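Side-chain contacts in tyrosine-protein phosphatase YwqE (Bacillus subtilis, PDB 3QY7), which removes phosphate from tyrosine residues of the proteins YwqD, YwqF and Ssb, using a metal centre in a TIM-barrel-type PHP fold: residues A[169-172]-A[173-177]; A[204-207]-A[208-211]. One frame throughout, in Å; residues are numbered along the deposited sequence. Where two conformers were deposited one is given.

Interaction 1 (A[169-172]-A[173-177])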
loop_
_atom_site.group_PDB
_atom_site.type_symbol
_atom_site.label_atom_id
_atom_site.label_comp_id
_atom_site.label_asym_id
_atom_site.label_seq_id
_atom_site.Cartn_x
_atom_site.Cartn_y
_atom_site.Cartn_z
ATOM N N GLY A 169 11.320 6.473 -10.225
ATOM C CA GLY A 169 11.603 7.860 -10.622
ATOM C C GLY A 169 10.488 8.614 -11.334
ATOM O O GLY A 169 10.685 9.781 -11.713
ATOM N N ILE A 170 9.318 7.987 -11.507
ATOM C CA ILE A 170 8.218 8.626 -12.272
ATOM C C ILE A 170 7.545 9.795 -11.548
ATOM O O ILE A 170 6.723 10.521 -12.127
ATOM C CB ILE A 170 7.153 7.617 -12.788
ATOM C CG1 ILE A 170 6.305 7.073 -11.632
ATOM C CG2 ILE A 170 7.815 6.512 -13.642
ATOM C CD1 ILE A 170 5.130 6.205 -12.055
ATOM N N PHE A 171 7.891 9.970 -10.281
ATOM C CA PHE A 171 7.400 11.103 -9.521
ATOM C C PHE A 171 8.538 12.059 -9.190
ATOM O O PHE A 171 8.427 12.901 -8.291
ATOM C CB PHE A 171 6.638 10.641 -8.277
ATOM C CG PHE A 171 5.461 9.756 -8.593
ATOM C CD1 PHE A 171 4.483 10.164 -9.505
ATOM C CD2 PHE A 171 5.327 8.511 -7.976
ATOM C CE1 PHE A 171 3.389 9.350 -9.805
ATOM C CE2 PHE A 171 4.239 7.686 -8.263
ATOM C CZ PHE A 171 3.266 8.103 -9.184
ATOM N N GLY A 172 9.639 11.889 -9.905
ATOM C CA GLY A 172 10.727 12.813 -9.801
ATOM C C GLY A 172 11.942 12.273 -9.140
ATOM O O GLY A 172 11.869 11.272 -8.572
ATOM N N LYS A 173 13.051 12.973 -9.254
ATOM C CA LYS A 173 14.355 12.509 -8.892
ATOM C C LYS A 173 14.522 12.521 -7.419
ATOM O O LYS A 173 15.302 11.800 -6.870
ATOM C CB LYS A 173 15.399 13.469 -9.467
ATOM C CG LYS A 173 16.433 12.859 -10.307
ATOM C CD LYS A 173 17.563 13.860 -10.764
ATOM C CE LYS A 173 18.046 14.830 -9.717
ATOM N NZ LYS A 173 19.052 15.781 -10.273
ATOM N N GLN A 174 13.793 13.413 -6.809
ATOM C CA GLN A 174 13.973 13.612 -5.403
ATOM C C GLN A 174 13.299 12.500 -4.615
ATOM O O GLN A 174 13.877 11.967 -3.745
ATOM C CB GLN A 174 13.461 14.963 -4.971
ATOM C CG GLN A 174 14.349 16.067 -5.484
ATOM C CD GLN A 174 15.788 15.823 -5.195
ATOM O OE1 GLN A 174 16.585 15.544 -6.074
ATOM N NE2 GLN A 174 16.129 15.904 -3.931
ATOM N N LEU A 175 12.061 12.209 -4.969
ATOM C CA LEU A 175 11.350 11.131 -4.348
ATOM C C LEU A 175 12.195 9.823 -4.430
ATOM O O LEU A 175 12.331 9.128 -3.452
ATOM C CB LEU A 175 9.980 11.008 -5.018
ATOM C CG LEU A 175 8.694 10.737 -4.269
ATOM C CD1 LEU A 175 8.654 11.450 -2.959
ATOM C CD2 LEU A 175 7.405 10.969 -5.045
ATOM N N LYS A 176 12.798 9.518 -5.585
ATOM C CA LYS A 176 13.615 8.281 -5.713
ATOM C C LYS A 176 14.783 8.195 -4.722
ATOM O O LYS A 176 15.018 7.169 -4.075
ATOM C CB LYS A 176 14.163 8.100 -7.141
ATOM C CG LYS A 176 15.043 6.860 -7.301
ATOM C CD LYS A 176 15.501 6.664 -8.744
ATOM C CE LYS A 176 16.520 5.556 -8.814
ATOM N NZ LYS A 176 16.971 5.287 -10.206
ATOM N N ALA A 177 15.549 9.274 -4.639
ATOM C CA ALA A 177 16.673 9.353 -3.735
ATOM C C ALA A 177 16.264 9.107 -2.274
ATOM O O ALA A 177 16.928 8.354 -1.558
ATOM C CB ALA A 177 17.335 10.725 -3.880
HETATM O O HOH W 1 10.445 13.904 -6.697
#
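Phe171, in the turn before helix 173-184, meets Leu175 in the first turn of that helix; Leu175 CD2 lies oblique to the ring. One face of the ring carries Ile170, whose CG1 sits 3.8 Å above the ring plane of Phe171, over its centre. Arg139 adds a cation-pi contact to the same ring, and Arg201 also touches Phe171. A Schellman motif and a type I beta turn link two helices of this TIM-barrel fold. Helix 164-168 ends at Gly169 in the Schellman motif, the beta turn runs from Gly169 to Gly172, and Gly172 is the N-cap of the next helix. The turn is closed by Gly172 N, which donates to Gly169 O at 3.0 Å.

The closest apolar touch is Phe171 CB against Leu175 CD2, at 3.3 Å, which is tight. Phe171 CG lies anti to its own carbonyl carbon (chi1 -59°), and the ring therefore runs away from the helix and leaves CB to meet the leucine. Leu175 is buried, and its side chain also touches Arg139 of a loop and Arg144 of helix 141-145.

Both glycines have positive phi, Gly169 as the Schellman residue and Gly172 as the N-cap. At Gly169 the bare CA lies 4.3 Å from Lys176 CB. The lysine stem starts toward the turn, with CG anti to the backbone N (chi1 178°), and its extended chain then carries the amino group away.

The Leu175 amide reaches the turn through a water. This water accepts from Leu175 N at 2.9 Å and donates to Phe171 O at 2.8 Å, bridging the turn to the helix start beside the Phe171-Leu175 touch.

Interaction 2 (A[204-207]-A[208-211]); sequences HTQE and ALYV
Gln206 and Leu209 lie one turn apart near the start of helix 205-216, and their side chains cross obliquely. Gln206 OE1 is 4.2 Å from Leu209 CD1, a loose touch. The glutamine chain bends at chi2 (-62°), and its NE2 bonds to Gln32 O. The same CD1 of Leu209 lies 4.4 Å from Thr205 CG2. Leu209 CG rests 3.4 Å from Thr205 O, and the leucine also packs on Pro221 and Thr225 of helix 219-232.

Ala208 sets its methyl 3.5 Å from His204 O, the carbonyl of the N-cap residue, and packs on Ser164 and Leu167 of helix 164-168. Val211 CG2 comes equally near to Glu207 O. The Tyr210 ring leads away from the first turn, with CG anti to the backbone N (chi1 -175°).

Four successive i to i+4 backbone bonds join the halves. The shortest is Tyr210 N to Gln206 O, at 2.9 Å. In the conformer given, Glu207 OE1 bonds to Gln32 NE2. Here the backbone bonds carry the polar cohesion, while the polar end of Gln206, and that of Glu207 in this conformer, ties the helix start to Gln32.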
loop_
_atom_site.group_PDB
_atom_site.type_symbol
_atom_site.label_atom_id
_atom_site.label_comp_id
_atom_site.label_asym_id
_atom_site.label_seq_id
_atom_site.Cartn_x
_atom_site.Cartn_y
_atom_site.Cartn_z
ATOM N N HIS A 204 4.756 0.403 -12.842
ATOM C CA HIS A 204 6.216 0.538 -12.746
ATOM C C HIS A 204 6.863 -0.481 -11.800
ATOM O O HIS A 204 7.912 -0.250 -11.188
ATOM C CB HIS A 204 6.604 2.006 -12.498
ATOM C CG HIS A 204 6.605 2.801 -13.764
ATOM N ND1 HIS A 204 7.718 2.905 -14.572
ATOM C CD2 HIS A 204 5.603 3.416 -14.430
ATOM C CE1 HIS A 204 7.415 3.604 -15.650
ATOM N NE2 HIS A 204 6.139 3.937 -15.581
ATOM N N THR A 205 6.213 -1.635 -11.728
ATOM C CA THR A 205 6.573 -2.708 -10.820
ATOM C C THR A 205 7.973 -3.270 -11.084
ATOM O O THR A 205 8.809 -3.331 -10.176
ATOM C CB THR A 205 5.534 -3.847 -10.927
ATOM O OG1 THR A 205 4.210 -3.280 -10.935
ATOM C CG2 THR A 205 5.667 -4.801 -9.769
ATOM N N GLN A 206 8.219 -3.682 -12.323
ATOM C CA GLN A 206 9.508 -4.267 -12.692
ATOM C C GLN A 206 10.629 -3.245 -12.614
ATOM O O GLN A 206 11.753 -3.577 -12.183
ATOM C CB GLN A 206 9.424 -4.902 -14.082
ATOM C CG GLN A 206 8.527 -6.143 -14.117
ATOM C CD GLN A 206 9.002 -7.290 -13.236
ATOM O OE1 GLN A 206 10.201 -7.477 -13.008
ATOM N NE2 GLN A 206 8.055 -8.067 -12.737
ATOM N N GLU A 207 10.315 -2.012 -12.991
ATOM C CA GLU A 207 11.272 -0.918 -12.948
ATOM C C GLU A 207 11.795 -0.708 -11.522
ATOM O O GLU A 207 13.011 -0.627 -11.305
ATOM C CB GLU A 207 10.635 0.335 -13.542
ATOM C CG GLU A 207 10.310 0.189 -15.041
ATOM C CD GLU A 207 8.902 -0.331 -15.392
ATOM O OE1 GLU A 207 8.281 -1.149 -14.656
ATOM O OE2 GLU A 207 8.422 0.089 -16.478
ATOM N N ALA A 208 10.873 -0.671 -10.559
ATOM C CA ALA A 208 11.208 -0.548 -9.139
ATOM C C ALA A 208 12.036 -1.721 -8.620
ATOM O O ALA A 208 12.986 -1.511 -7.865
ATOM C CB ALA A 208 9.938 -0.359 -8.295
ATOM N N LEU A 209 11.682 -2.945 -9.022
ATOM C CA LEU A 209 12.426 -4.129 -8.582
ATOM C C LEU A 209 13.842 -4.090 -9.132
ATOM O O LEU A 209 14.790 -4.417 -8.430
ATOM C CB LEU A 209 11.728 -5.424 -9.002
ATOM C CG LEU A 209 10.406 -5.617 -8.257
ATOM C CD1 LEU A 209 9.587 -6.702 -8.939
ATOM C CD2 LEU A 209 10.649 -5.981 -6.811
ATOM N N TYR A 210 13.988 -3.652 -10.376
ATOM C CA TYR A 210 15.327 -3.559 -10.967
ATOM C C TYR A 210 16.188 -2.533 -10.212
ATOM O O TYR A 210 17.362 -2.774 -9.945
ATOM C CB TYR A 210 15.250 -3.232 -12.459
ATOM C CG TYR A 210 16.592 -3.238 -13.162
ATOM C CD1 TYR A 210 17.487 -4.292 -12.998
ATOM C CD2 TYR A 210 16.956 -2.187 -14.004
ATOM C CE1 TYR A 210 18.724 -4.300 -13.662
ATOM C CE2 TYR A 210 18.186 -2.183 -14.668
ATOM C CZ TYR A 210 19.068 -3.235 -14.481
ATOM O OH TYR A 210 20.288 -3.226 -15.136
ATOM N N VAL A 211 15.597 -1.396 -9.866
ATOM C CA VAL A 211 16.291 -0.394 -9.065
ATOM C C VAL A 211 16.755 -1.006 -7.739
ATOM O O VAL A 211 17.915 -0.850 -7.345
ATOM C CB VAL A 211 15.401 0.854 -8.840
ATOM C CG1 VAL A 211 15.923 1.709 -7.686
ATOM C CG2 VAL A 211 15.303 1.667 -10.127
#

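Interaction 1 comes first along the chain, and interaction 2 follows on a later helix; their centres are 13 Å apart. They touch at two places. Ile170 CG2 packs on His204 CE1 at 3.6 Å, joining the turn to the N-cap of helix 205-216. Lys176 NZ lies 4.0 Å from Val211 CG2, joining helix 173-184 to the same helix. Interaction 1 stands off from the metal centre: the side chain of Phe171 is about 10 Å from a bound iron ion and about 10 Å from the magnesium ion. Neither contact supplies a metal ligand. Asp194 and His196, which do, lie between them in sequence.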